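Local coordinates for protein iodotyrosine deiodinase (PDB 6PZ0) that removes iodine, bromine or chlorine from halogenated tyrosines by reduction, using FMN as cofactor and NADPH as reductant and working as a homodimer of the nitroreductase family, at residues R66-F71 with T139-R144; Q59-C64 with R91-K96; T13-K18 with D169-Y174. One frame throughout, in Å; residues are numbered along the deposited sequence. Where two conformers were deposited one is given.

Interaction 1 (R66-F71 with T139-R144); sequences RSEKTF and TPPDFR. With TYR (tyrosine), chain D; FMN (flavin mononucleotide), chain C.
The ring of Pro141 wedges against helix 54-74, where Ser67, Glu68 and Phe71 close round it. Ser67 OG, turned anti to the backbone N (chi1 -174°), rests against the ring, 3.3 Å from each of Pro141 CB, CG and CD. From there the hydroxyl also receives a weak, strongly bent hydrogen bond from Asp142 N, with an N-H...O angle of 121°. Phe71 crosses the proline at about a right angle, and its CB lies 3.5 Å from Pro141 CG. Glu68 crosses Pro141 at a similar angle; its chain is bent at chi2 (-68°), which brings the carboxylate carbon CD to 3.4 Å from Pro141 CD. The same bend presents the carboxylate to the substrate-binding site of this FMN-dependent nitroreductase fold, where the amino group of the bound tyrosine, through its N, donates a hydrogen bond to Glu68 OE2 at 2.8 Å. Tyr138 hydrogen-bonds to the same oxygen, so two partners grip OE2. Phe71 reaches the ligand as well, its CE2 lying 4.0 Å from the CB of the bound tyrosine, while Leu79 and Leu83 of helix 77-85 touch its side chain. At the first residue of 139-144, Thr139 N sends a nearly straight bond to flavin O4 at 3.2 Å. Beyond the prolines, Asp142 caps the start of helix 144-149: its OD1 accepts from Arg144 N, which comes from above the carboxylate plane, and the same oxygen lies over the centre of one face of the Arg144 guanidinium.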
loop_
_atom_site.group_PDB
_atom_site.type_symbol
_atom_site.label_atom_id
_atom_site.label_comp_id
_atom_site.label_asym_id
_atom_site.label_seq_id
_atom_site.Cartn_x
_atom_site.Cartn_y
_atom_site.Cartn_z
ATOM N N ARG A 66 -18.588 13.951 13.416
ATOM C CA ARG A 66 -19.393 15.004 12.812
ATOM C C ARG A 66 -19.329 14.859 11.299
ATOM O O ARG A 66 -20.345 14.898 10.606
ATOM C CB ARG A 66 -18.909 16.390 13.236
ATOM C CG ARG A 66 -19.444 17.521 12.374
ATOM C CD ARG A 66 -20.921 17.625 12.523
ATOM N NE ARG A 66 -21.660 16.956 11.455
ATOM C CZ ARG A 66 -22.989 16.893 11.409
ATOM N NH1 ARG A 66 -23.707 17.456 12.372
ATOM N NH2 ARG A 66 -23.601 16.268 10.411
ATOM N N SER A 67 -18.111 14.689 10.808
ATOM C CA SER A 67 -17.860 14.535 9.380
ATOM C C SER A 67 -18.618 13.317 8.851
ATOM O O SER A 67 -19.237 13.397 7.797
ATOM C CB SER A 67 -16.349 14.397 9.119
ATOM O OG SER A 67 -16.046 14.384 7.731
ATOM N N GLU A 68 -18.562 12.212 9.603
ATOM C CA GLU A 68 -19.226 10.973 9.237
ATOM C C GLU A 68 -20.732 11.151 9.236
ATOM O O GLU A 68 -21.427 10.665 8.358
ATOM C CB GLU A 68 -18.858 9.849 10.198
ATOM C CG GLU A 68 -17.404 9.390 10.113
ATOM C CD GLU A 68 -17.048 8.682 8.831
ATOM O OE1 GLU A 68 -17.862 8.669 7.866
ATOM O OE2 GLU A 68 -15.915 8.139 8.806
ATOM N N LYS A 69 -21.241 11.862 10.230
ATOM C CA LYS A 69 -22.691 12.015 10.332
ATOM C C LYS A 69 -23.256 12.678 9.083
ATOM O O LYS A 69 -24.302 12.262 8.557
ATOM C CB LYS A 69 -23.034 12.822 11.560
ATOM C CG LYS A 69 -24.501 12.784 11.923
ATOM C CD LYS A 69 -24.676 13.486 13.243
ATOM C CE LYS A 69 -26.055 13.293 13.781
ATOM N NZ LYS A 69 -27.092 13.992 12.945
ATOM N N THR A 70 -22.577 13.713 8.621
ATOM C CA THR A 70 -22.959 14.394 7.389
ATOM C C THR A 70 -22.802 13.464 6.182
ATOM O O THR A 70 -23.641 13.428 5.292
ATOM C CB THR A 70 -22.123 15.665 7.188
ATOM O OG1 THR A 70 -22.423 16.588 8.243
ATOM C CG2 THR A 70 -22.424 16.302 5.862
ATOM N N PHE A 71 -21.716 12.705 6.154
ATOM C CA PHE A 71 -21.492 11.784 5.063
ATOM C C PHE A 71 -22.618 10.745 5.026
ATOM O O PHE A 71 -23.105 10.380 3.947
ATOM C CB PHE A 71 -20.109 11.132 5.223
ATOM C CG PHE A 71 -19.957 9.818 4.527
ATOM C CD1 PHE A 71 -19.429 9.756 3.252
ATOM C CD2 PHE A 71 -20.315 8.641 5.161
ATOM C CE1 PHE A 71 -19.270 8.535 2.614
ATOM C CE2 PHE A 71 -20.165 7.423 4.527
ATOM C CZ PHE A 71 -19.644 7.373 3.256
ATOM N N THR A 139 -10.681 6.149 7.641
ATOM C CA THR A 139 -10.586 7.263 6.724
ATOM C C THR A 139 -11.874 8.072 6.785
ATOM O O THR A 139 -12.826 7.748 6.101
ATOM C CB THR A 139 -10.344 6.778 5.281
ATOM O OG1 THR A 139 -11.399 5.899 4.894
ATOM C CG2 THR A 139 -9.024 6.011 5.176
ATOM N N PRO A 140 -11.913 9.122 7.615
ATOM C CA PRO A 140 -13.112 9.973 7.663
ATOM C C PRO A 140 -13.272 10.770 6.376
ATOM O O PRO A 140 -12.324 10.886 5.616
ATOM C CB PRO A 140 -12.840 10.897 8.839
ATOM C CG PRO A 140 -11.336 10.994 8.876
ATOM C CD PRO A 140 -10.825 9.652 8.439
ATOM N N PRO A 141 -14.464 11.322 6.135
ATOM C CA PRO A 141 -14.742 12.041 4.888
ATOM C C PRO A 141 -13.832 13.229 4.670
ATOM O O PRO A 141 -13.494 13.540 3.525
ATOM C CB PRO A 141 -16.186 12.516 5.061
ATOM C CG PRO A 141 -16.786 11.616 6.065
ATOM C CD PRO A 141 -15.664 11.188 6.980
ATOM N N ASP A 142 -13.471 13.893 5.765
ATOM C CA ASP A 142 -12.659 15.091 5.715
ATOM C C ASP A 142 -11.527 14.924 6.714
ATOM O O ASP A 142 -11.751 14.555 7.860
ATOM C CB ASP A 142 -13.492 16.339 6.034
ATOM C CG ASP A 142 -12.701 17.634 5.888
ATOM O OD1 ASP A 142 -11.713 17.672 5.113
ATOM O OD2 ASP A 142 -13.081 18.625 6.551
ATOM N N PHE A 143 -10.311 15.164 6.252
ATOM C CA PHE A 143 -9.127 15.021 7.096
ATOM C C PHE A 143 -8.612 16.363 7.578
ATOM O O PHE A 143 -7.780 16.415 8.485
ATOM C CB PHE A 143 -8.015 14.318 6.341
ATOM C CG PHE A 143 -7.978 12.830 6.524
ATOM C CD1 PHE A 143 -7.875 12.267 7.782
ATOM C CD2 PHE A 143 -7.974 12.003 5.426
ATOM C CE1 PHE A 143 -7.790 10.894 7.937
ATOM C CE2 PHE A 143 -7.894 10.628 5.572
ATOM C CZ PHE A 143 -7.796 10.078 6.825
ATOM N N ARG A 144 -9.092 17.445 6.971
ATOM C CA ARG A 144 -8.504 18.769 7.200
ATOM C C ARG A 144 -8.597 19.192 8.647
ATOM O O ARG A 144 -7.671 19.791 9.200
ATOM C CB ARG A 144 -9.180 19.826 6.319
ATOM C CG ARG A 144 -9.018 19.561 4.826
ATOM C CD ARG A 144 -9.552 20.708 3.973
ATOM N NE ARG A 144 -10.998 20.911 4.110
ATOM C CZ ARG A 144 -11.926 20.388 3.307
ATOM N NH1 ARG A 144 -11.586 19.601 2.290
ATOM N NH2 ARG A 144 -13.210 20.650 3.525
HETATM N N TYR D . -15.642 6.130 6.832
HETATM C CA TYR D . -17.013 5.649 7.047
HETATM C C TYR D . -17.124 4.848 8.337
HETATM O O TYR D . -18.226 4.442 8.734
HETATM C CB TYR D . -17.480 4.815 5.853
HETATM C CG TYR D . -16.632 3.615 5.497
HETATM C CD1 TYR D . -16.680 2.451 6.246
HETATM C CD2 TYR D . -15.814 3.635 4.375
HETATM C CE1 TYR D . -15.912 1.342 5.906
HETATM C CE2 TYR D . -15.058 2.516 4.016
HETATM C CZ TYR D . -15.106 1.394 4.794
HETATM O OH TYR D . -14.342 0.304 4.443
HETATM O OXT TYR D . -16.100 4.593 8.993
HETATM N N1 FMN C . -13.272 0.702 7.999
HETATM C C2 FMN C . -14.078 1.548 8.674
HETATM O O2 FMN C . -14.768 1.123 9.580
HETATM N N3 FMN C . -14.103 2.865 8.336
HETATM C C4 FMN C . -13.322 3.374 7.337
HETATM O O4 FMN C . -13.383 4.580 7.077
HETATM C C4A FMN C . -12.491 2.505 6.632
HETATM N N5 FMN C . -11.694 2.979 5.611
HETATM C C5A FMN C . -10.848 2.113 4.948
HETATM C C6 FMN C . -10.043 2.618 3.937
HETATM C C7 FMN C . -9.181 1.773 3.245
HETATM C C7M FMN C . -8.311 2.351 2.168
HETATM C C8 FMN C . -9.150 0.425 3.588
HETATM C C8M FMN C . -8.192 -0.475 2.859
HETATM C C9 FMN C . -9.959 -0.093 4.596
HETATM C C9A FMN C . -10.828 0.758 5.285
HETATM N N10 FMN C . -11.672 0.269 6.301
HETATM C C10 FMN C . -12.472 1.170 6.985
HETATM C "C1'" FMN C . -11.667 -1.172 6.694
HETATM C "C2'" FMN C . -12.472 -2.007 5.671
HETATM O "O2'" FMN C . -13.868 -1.868 5.883
HETATM C "C3'" FMN C . -12.059 -3.476 5.738
HETATM O "O3'" FMN C . -10.722 -3.554 5.314
HETATM C "C4'" FMN C . -12.928 -4.404 4.869
HETATM O "O4'" FMN C . -14.240 -4.403 5.382
HETATM C "C5'" FMN C . -12.398 -5.814 4.920
HETATM O "O5'" FMN C . -12.323 -6.216 6.267
HETATM P P FMN C . -11.819 -7.667 6.623
HETATM O O1P FMN C . -11.994 -7.852 8.135
HETATM O O2P FMN C . -10.358 -7.791 6.270
HETATM O O3P FMN C . -12.600 -8.693 5.820
#

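Interaction 2 (Q59-C64 with R91-K96); sequences QIRRVC and RKPFLK. With TYR (tyrosine), chain D.
Lys92 and Pro93 provide the surface on which the side chain of Arg61, from helix 54-74, lies in one of its two modelled conformers. Lys92 O comes first, 3.6 Å from Arg61 CG, while the Lys92 side chain leads off toward the substrate. Its chain is bent at chi2 (-59°), and Lys92 NZ donates a hydrogen bond to atom O of the bound tyrosine at 2.7 Å; Lys92 is part of the site that binds L-tyrosine and 3-iodo-L-tyrosine. Thr89 O takes a second hydrogen bond from this ammonium group. Next, Pro93 turns its backbone to the arginine: Pro93 CA sits over the centre of one guanidinium face, 3.5 Å from Arg61 CZ. In this conformer Arg61 spans the distance because its chain is extended from CG to NE, with CG anti to the backbone N (chi1 173°). Arg61 NE forms a salt bridge with Glu65 OE2, and since that carboxylate oxygen also accepts from Lys92 N, Glu65 ties the arginine to the loop at Lys92. Leu95 then points toward helix 54-74, its CB 3.8 Å from Arg61 CB. Its CD1 reaches further along the helix, to 3.8 Å from Cys64 CB. Last comes Lys96, whose CB touches Arg61 CD at 4.1 Å before the rest of its side chain leads away; its carbonyl accepts from Lys57 NZ. The short helix 94-97 is thus packed between helix 54-74, which supplies Arg61 and Cys64, and strand 156-165, whose Ile161 and Pro163 touch Leu95, with Val146 of helix 144-149 adding to the packing round Cys64.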
loop_
_atom_site.group_PDB
_atom_site.type_symbol
_atom_site.label_atom_id
_atom_site.label_comp_id
_atom_site.label_asym_id
_atom_site.label_seq_id
_atom_site.Cartn_x
_atom_site.Cartn_y
_atom_site.Cartn_z
ATOM N N GLN A 59 -11.213 14.781 20.789
ATOM C CA GLN A 59 -11.380 15.866 19.814
ATOM C C GLN A 59 -11.410 15.281 18.407
ATOM O O GLN A 59 -12.270 15.612 17.575
ATOM C CB GLN A 59 -10.245 16.880 19.932
ATOM C CG GLN A 59 -10.293 17.719 21.188
ATOM C CD GLN A 59 -9.089 18.635 21.287
ATOM O OE1 GLN A 59 -7.962 18.179 21.456
ATOM N NE2 GLN A 59 -9.322 19.924 21.138
ATOM N N ILE A 60 -10.449 14.396 18.156
ATOM C CA ILE A 60 -10.366 13.698 16.890
ATOM C C ILE A 60 -11.652 12.883 16.674
ATOM O O ILE A 60 -12.258 12.942 15.610
ATOM C CB ILE A 60 -9.120 12.795 16.832
ATOM C CG1 ILE A 60 -7.868 13.676 16.762
ATOM C CG2 ILE A 60 -9.214 11.862 15.637
ATOM C CD1 ILE A 60 -6.594 12.913 17.023
ATOM N N ARG A 61 -12.095 12.141 17.680
ATOM C CA ARG A 61 -13.309 11.330 17.545
ATOM C C ARG A 61 -14.498 12.199 17.153
ATOM O O ARG A 61 -15.248 11.869 16.254
ATOM C CB ARG A 61 -13.641 10.580 18.849
ATOM C CG ARG A 61 -15.004 9.845 18.808
ATOM C CD ARG A 61 -15.498 9.261 20.175
ATOM N NE ARG A 61 -16.818 8.626 20.002
ATOM C CZ ARG A 61 -17.452 7.833 20.876
ATOM N NH1 ARG A 61 -16.932 7.494 22.059
ATOM N NH2 ARG A 61 -18.633 7.340 20.527
ATOM N N ARG A 62 -14.675 13.314 17.845
ATOM C CA ARG A 62 -15.868 14.109 17.611
ATOM C C ARG A 62 -15.800 14.793 16.250
ATOM O O ARG A 62 -16.791 14.872 15.532
ATOM C CB ARG A 62 -16.058 15.107 18.757
ATOM C CG ARG A 62 -16.393 14.426 20.081
ATOM C CD ARG A 62 -16.779 15.425 21.168
ATOM N NE ARG A 62 -15.595 16.138 21.628
ATOM C CZ ARG A 62 -14.764 15.695 22.569
ATOM N NH1 ARG A 62 -14.978 14.532 23.175
ATOM N NH2 ARG A 62 -13.706 16.415 22.897
ATOM N N VAL A 63 -14.632 15.278 15.856
ATOM C CA VAL A 63 -14.506 15.827 14.503
ATOM C C VAL A 63 -14.837 14.802 13.422
ATOM O O VAL A 63 -15.550 15.103 12.455
ATOM C CB VAL A 63 -13.086 16.389 14.300
ATOM C CG1 VAL A 63 -12.761 16.585 12.844
ATOM C CG2 VAL A 63 -12.977 17.693 15.059
ATOM N N CYS A 64 -14.328 13.589 13.586
ATOM C CA CYS A 64 -14.606 12.521 12.623
ATOM C C CYS A 64 -16.079 12.141 12.602
ATOM O O CYS A 64 -16.666 11.955 11.539
ATOM C CB CYS A 64 -13.770 11.300 12.935
ATOM S SG CYS A 64 -12.041 11.635 12.575
ATOM N N ARG A 91 -21.028 6.928 14.271
ATOM C CA ARG A 91 -20.408 6.859 15.582
ATOM C C ARG A 91 -19.117 6.066 15.475
ATOM O O ARG A 91 -19.106 5.002 14.852
ATOM C CB ARG A 91 -21.360 6.209 16.582
ATOM C CG ARG A 91 -22.693 6.983 16.727
ATOM C CD ARG A 91 -23.835 6.129 17.271
ATOM N NE ARG A 91 -25.101 6.882 17.284
ATOM C CZ ARG A 91 -25.972 6.918 16.278
ATOM N NH1 ARG A 91 -25.741 6.239 15.155
ATOM N NH2 ARG A 91 -27.096 7.632 16.387
ATOM N N LYS A 92 -18.047 6.580 16.083
ATOM C CA LYS A 92 -16.728 5.949 16.003
ATOM C C LYS A 92 -16.104 5.836 17.368
ATOM O O LYS A 92 -15.077 6.477 17.649
ATOM C CB LYS A 92 -15.819 6.734 15.074
ATOM C CG LYS A 92 -16.354 6.899 13.669
ATOM C CD LYS A 92 -16.619 5.531 12.963
ATOM C CE LYS A 92 -17.554 5.657 11.794
ATOM N NZ LYS A 92 -18.172 4.307 11.412
ATOM N N PRO A 93 -16.711 5.012 18.230
ATOM C CA PRO A 93 -16.217 4.841 19.595
ATOM C C PRO A 93 -14.781 4.322 19.651
ATOM O O PRO A 93 -14.111 4.601 20.643
ATOM C CB PRO A 93 -17.191 3.826 20.204
ATOM C CG PRO A 93 -17.822 3.135 19.041
ATOM C CD PRO A 93 -17.859 4.132 17.936
ATOM N N PHE A 94 -14.294 3.620 18.624
ATOM C CA PHE A 94 -12.958 3.072 18.702
ATOM C C PHE A 94 -11.907 4.168 18.683
ATOM O O PHE A 94 -10.778 3.925 19.089
ATOM C CB PHE A 94 -12.665 2.074 17.575
ATOM C CG PHE A 94 -13.011 2.571 16.186
ATOM C CD1 PHE A 94 -12.164 3.409 15.496
ATOM C CD2 PHE A 94 -14.170 2.155 15.569
ATOM C CE1 PHE A 94 -12.478 3.855 14.225
ATOM C CE2 PHE A 94 -14.508 2.586 14.292
ATOM C CZ PHE A 94 -13.656 3.430 13.609
ATOM N N LEU A 95 -12.272 5.371 18.238
ATOM C CA LEU A 95 -11.326 6.478 18.232
ATOM C C LEU A 95 -11.026 6.988 19.640
ATOM O O LEU A 95 -10.011 7.656 19.875
ATOM C CB LEU A 95 -11.866 7.614 17.384
ATOM C CG LEU A 95 -11.998 7.305 15.894
ATOM C CD1 LEU A 95 -12.615 8.457 15.175
ATOM C CD2 LEU A 95 -10.599 6.987 15.271
ATOM N N LYS A 96 -11.930 6.701 20.575
ATOM C CA LYS A 96 -11.648 6.921 21.987
ATOM C C LYS A 96 -11.115 5.647 22.661
ATOM O O LYS A 96 -10.224 5.718 23.505
ATOM C CB LYS A 96 -12.907 7.406 22.714
ATOM C CG LYS A 96 -12.700 7.713 24.192
ATOM C CD LYS A 96 -11.807 8.946 24.399
ATOM C CE LYS A 96 -11.741 9.359 25.868
ATOM N NZ LYS A 96 -13.070 9.683 26.447
HETATM N N TYR D . -15.642 6.130 6.832
HETATM C CA TYR D . -17.013 5.649 7.047
HETATM C C TYR D . -17.124 4.848 8.337
HETATM O O TYR D . -18.226 4.442 8.734
HETATM C CB TYR D . -17.480 4.815 5.853
HETATM C CG TYR D . -16.632 3.615 5.497
HETATM C CD1 TYR D . -16.680 2.451 6.246
HETATM C CD2 TYR D . -15.814 3.635 4.375
HETATM C CE1 TYR D . -15.912 1.342 5.906
HETATM C CE2 TYR D . -15.058 2.516 4.016
HETATM C CZ TYR D . -15.106 1.394 4.794
HETATM O OH TYR D . -14.342 0.304 4.443
HETATM O OXT TYR D . -16.100 4.593 8.993
#

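Interaction 3 (T13-K18 with D169-Y174); sequences TVRRFK and DPKPKY. With FMN (flavin mononucleotide), chain C.
Arg15 and Lys171 meet beside the flavin, where the loop 13-18 runs past 169-174 in a roughly opposed direction. From CB, the Arg15 side chain sets off with CG anti to its carbonyl carbon (chi1 -61°) and stays extended as far as NE. Its CD already lies 3.8 Å from FMN O2, and NE donates to that oxygen at 2.7 Å. Beyond NE the guanidinium meets the flavin at its edge, with O2 near its plane, and Thr13 CG2 lies over the centre of one face. At the tip the two terminal nitrogens diverge: NH2 gives FMN N1 a bond of 3.0 Å and O2 a weaker, more bent one, whereas NH1 turns to Lys171 CE at 3.9 Å. Lys171 is extended beyond CG, and its NZ donates a hydrogen bond to Tyr174 OH. One residue before Arg15, Val14 CG2 packs on Pro170 CG, the two side chains at a slant, and CD and NE of Arg16 pass Asp169 O before the guanidinium finds a salt bridge with Asp168. No direct hydrogen bond joins the two segments; a water within hydrogen-bonding distance of both Thr13 O and Lys171 O lies between them. They also share the cofactor phosphate: Thr13 N makes an almost straight bond (176°) to O1P, and Tyr174 N reaches O3P at 2.8 Å. Lys173, salt-bridged to Glu36 of the second subunit, brings the dimer partner close to this end of FMN. The two loops are therefore joined by packing, by a water and through the cofactor, and the Arg15 guanidinium at N1 and O2 would be expected to stabilise negative charge there in the reduced flavin, as positively charged groups do in many flavoproteins.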
loop_
_atom_site.group_PDB
_atom_site.type_symbol
_atom_site.label_atom_id
_atom_site.label_comp_id
_atom_site.label_asym_id
_atom_site.label_seq_id
_atom_site.Cartn_x
_atom_site.Cartn_y
_atom_site.Cartn_z
ATOM N N THR A 13 -10.153 -6.745 10.221
ATOM C CA THR A 13 -10.416 -5.475 10.876
ATOM C C THR A 13 -10.630 -5.666 12.347
ATOM O O THR A 13 -11.290 -6.608 12.766
ATOM C CB THR A 13 -11.663 -4.793 10.305
ATOM O OG1 THR A 13 -11.693 -4.917 8.882
ATOM C CG2 THR A 13 -11.685 -3.331 10.667
ATOM N N VAL A 14 -10.106 -4.737 13.141
ATOM C CA VAL A 14 -10.441 -4.699 14.550
ATOM C C VAL A 14 -10.990 -3.302 14.852
ATOM O O VAL A 14 -10.310 -2.308 14.669
ATOM C CB VAL A 14 -9.231 -5.042 15.438
ATOM C CG1 VAL A 14 -9.587 -4.901 16.916
ATOM C CG2 VAL A 14 -8.739 -6.448 15.167
ATOM N N ARG A 15 -12.255 -3.256 15.268
ATOM C CA ARG A 15 -12.923 -2.015 15.654
ATOM C C ARG A 15 -13.325 -2.039 17.121
ATOM O O ARG A 15 -13.912 -1.078 17.636
ATOM C CB ARG A 15 -14.162 -1.771 14.790
ATOM C CG ARG A 15 -13.856 -1.621 13.324
ATOM C CD ARG A 15 -15.085 -1.251 12.533
ATOM N NE ARG A 15 -14.830 -1.110 11.106
ATOM C CZ ARG A 15 -14.842 -2.110 10.229
ATOM N NH1 ARG A 15 -15.095 -3.349 10.611
ATOM N NH2 ARG A 15 -14.602 -1.867 8.960
ATOM N N ARG A 16 -13.033 -3.151 17.774
ATOM C CA ARG A 16 -13.268 -3.325 19.198
ATOM C C ARG A 16 -11.947 -3.561 19.852
ATOM O O ARG A 16 -11.235 -4.492 19.504
ATOM C CB ARG A 16 -14.181 -4.517 19.481
ATOM C CG ARG A 16 -15.572 -4.365 19.001
ATOM C CD ARG A 16 -16.322 -5.702 19.225
ATOM N NE ARG A 16 -16.174 -6.166 20.610
ATOM C CZ ARG A 16 -16.983 -5.824 21.618
ATOM N NH1 ARG A 16 -18.043 -5.043 21.417
ATOM N NH2 ARG A 16 -16.745 -6.290 22.835
ATOM N N PHE A 17 -11.645 -2.730 20.831
ATOM C CA PHE A 17 -10.359 -2.748 21.492
ATOM C C PHE A 17 -10.502 -2.842 22.997
ATOM O O PHE A 17 -11.443 -2.313 23.563
ATOM C CB PHE A 17 -9.600 -1.476 21.154
ATOM C CG PHE A 17 -9.270 -1.337 19.715
ATOM C CD1 PHE A 17 -8.138 -1.958 19.188
ATOM C CD2 PHE A 17 -10.060 -0.567 18.886
ATOM C CE1 PHE A 17 -7.827 -1.816 17.851
ATOM C CE2 PHE A 17 -9.760 -0.427 17.559
ATOM C CZ PHE A 17 -8.641 -1.043 17.034
ATOM N N LYS A 18 -9.554 -3.509 23.636
ATOM C CA LYS A 18 -9.379 -3.410 25.076
ATOM C C LYS A 18 -8.779 -2.069 25.464
ATOM O O LYS A 18 -8.192 -1.380 24.635
ATOM C CB LYS A 18 -8.477 -4.540 25.561
ATOM C CG LYS A 18 -8.998 -5.924 25.238
ATOM C CD LYS A 18 -7.963 -6.963 25.564
ATOM C CE LYS A 18 -8.492 -8.358 25.334
ATOM N NZ LYS A 18 -7.422 -9.347 25.635
ATOM N N ASP A 169 -12.341 -9.300 21.027
ATOM C CA ASP A 169 -13.258 -10.187 20.310
ATOM C C ASP A 169 -13.871 -9.496 19.101
ATOM O O ASP A 169 -15.086 -9.280 19.032
ATOM C CB ASP A 169 -14.376 -10.695 21.219
ATOM C CG ASP A 169 -15.138 -11.849 20.584
ATOM O OD1 ASP A 169 -14.521 -12.570 19.769
ATOM O OD2 ASP A 169 -16.328 -12.040 20.889
ATOM N N PRO A 170 -13.023 -9.143 18.141
ATOM C CA PRO A 170 -13.475 -8.475 16.919
ATOM C C PRO A 170 -14.367 -9.365 16.090
ATOM O O PRO A 170 -14.279 -10.606 16.162
ATOM C CB PRO A 170 -12.159 -8.161 16.180
ATOM C CG PRO A 170 -11.158 -9.089 16.750
ATOM C CD PRO A 170 -11.565 -9.349 18.169
ATOM N N LYS A 171 -15.224 -8.751 15.288
ATOM C CA LYS A 171 -16.144 -9.539 14.499
ATOM C C LYS A 171 -15.391 -10.228 13.351
ATOM O O LYS A 171 -14.283 -9.838 12.988
ATOM C CB LYS A 171 -17.282 -8.687 13.989
ATOM C CG LYS A 171 -16.942 -7.688 12.967
ATOM C CD LYS A 171 -18.239 -7.071 12.441
ATOM C CE LYS A 171 -17.999 -5.791 11.657
ATOM N NZ LYS A 171 -19.282 -5.216 11.152
ATOM N N PRO A 172 -15.980 -11.283 12.798
ATOM C CA PRO A 172 -15.275 -12.096 11.803
ATOM C C PRO A 172 -14.897 -11.373 10.522
ATOM O O PRO A 172 -15.548 -10.418 10.069
ATOM C CB PRO A 172 -16.286 -13.200 11.477
ATOM C CG PRO A 172 -17.178 -13.238 12.671
ATOM C CD PRO A 172 -17.299 -11.843 13.124
ATOM N N LYS A 173 -13.830 -11.882 9.927
ATOM C CA LYS A 173 -13.352 -11.384 8.666
ATOM C C LYS A 173 -14.449 -11.489 7.640
ATOM O O LYS A 173 -15.202 -12.474 7.628
ATOM C CB LYS A 173 -12.133 -12.174 8.216
ATOM C CG LYS A 173 -11.361 -11.470 7.141
ATOM C CD LYS A 173 -10.002 -12.090 6.891
ATOM C CE LYS A 173 -9.355 -11.351 5.748
ATOM N NZ LYS A 173 -7.909 -11.574 5.676
ATOM N N TYR A 174 -14.572 -10.482 6.795
ATOM C CA TYR A 174 -15.486 -10.572 5.659
ATOM C C TYR A 174 -14.943 -11.514 4.588
ATOM O O TYR A 174 -13.757 -11.845 4.557
ATOM C CB TYR A 174 -15.746 -9.201 5.055
ATOM C CG TYR A 174 -16.398 -8.212 6.001
ATOM C CD1 TYR A 174 -17.090 -8.646 7.126
ATOM C CD2 TYR A 174 -16.341 -6.857 5.753
ATOM C CE1 TYR A 174 -17.673 -7.746 7.984
ATOM C CE2 TYR A 174 -16.911 -5.945 6.614
ATOM C CZ TYR A 174 -17.591 -6.403 7.718
ATOM O OH TYR A 174 -18.175 -5.502 8.570
HETATM N N1 FMN C . -13.272 0.702 7.999
HETATM C C2 FMN C . -14.078 1.548 8.674
HETATM O O2 FMN C . -14.768 1.123 9.580
HETATM N N3 FMN C . -14.103 2.865 8.336
HETATM C C4 FMN C . -13.322 3.374 7.337
HETATM O O4 FMN C . -13.383 4.580 7.077
HETATM C C4A FMN C . -12.491 2.505 6.632
HETATM N N5 FMN C . -11.694 2.979 5.611
HETATM C C5A FMN C . -10.848 2.113 4.948
HETATM C C6 FMN C . -10.043 2.618 3.937
HETATM C C7 FMN C . -9.181 1.773 3.245
HETATM C C7M FMN C . -8.311 2.351 2.168
HETATM C C8 FMN C . -9.150 0.425 3.588
HETATM C C8M FMN C . -8.192 -0.475 2.859
HETATM C C9 FMN C . -9.959 -0.093 4.596
HETATM C C9A FMN C . -10.828 0.758 5.285
HETATM N N10 FMN C . -11.672 0.269 6.301
HETATM C C10 FMN C . -12.472 1.170 6.985
HETATM C "C1'" FMN C . -11.667 -1.172 6.694
HETATM C "C2'" FMN C . -12.472 -2.007 5.671
HETATM O "O2'" FMN C . -13.868 -1.868 5.883
HETATM C "C3'" FMN C . -12.059 -3.476 5.738
HETATM O "O3'" FMN C . -10.722 -3.554 5.314
HETATM C "C4'" FMN C . -12.928 -4.404 4.869
HETATM O "O4'" FMN C . -14.240 -4.403 5.382
HETATM C "C5'" FMN C . -12.398 -5.814 4.920
HETATM O "O5'" FMN C . -12.323 -6.216 6.267
HETATM P P FMN C . -11.819 -7.667 6.623
HETATM O O1P FMN C . -11.994 -7.852 8.135
HETATM O O2P FMN C . -10.358 -7.791 6.270
HETATM O O3P FMN C . -12.600 -8.693 5.820
HETATM O O HOH W 1 -13.614 -7.671 11.833
#

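In the fold
Interactions 1 and 2 share helix 54-74, their centres 10 Å apart, and touch where Pro140 packs on Cys64 and Glu68 on Lys92. Their segments alternate along the chain, and both lie within the loop closed by interaction 3, which pairs a region near the N-terminus with one beyond strand 156-165. Interaction 3 is centred about 17 Å from interaction 2 and 22 Å from interaction 1; Phe94 bridges to it by packing on Arg15 and Phe17. Interactions 1 and 2 both reach the bound tyrosine, and interactions 1 and 3 both hold FMN, so distant parts of the sequence converge on substrate and cofactor; Tyr72 of the same chain and Met41 of the second subunit also hydrogen-bond the tyrosine.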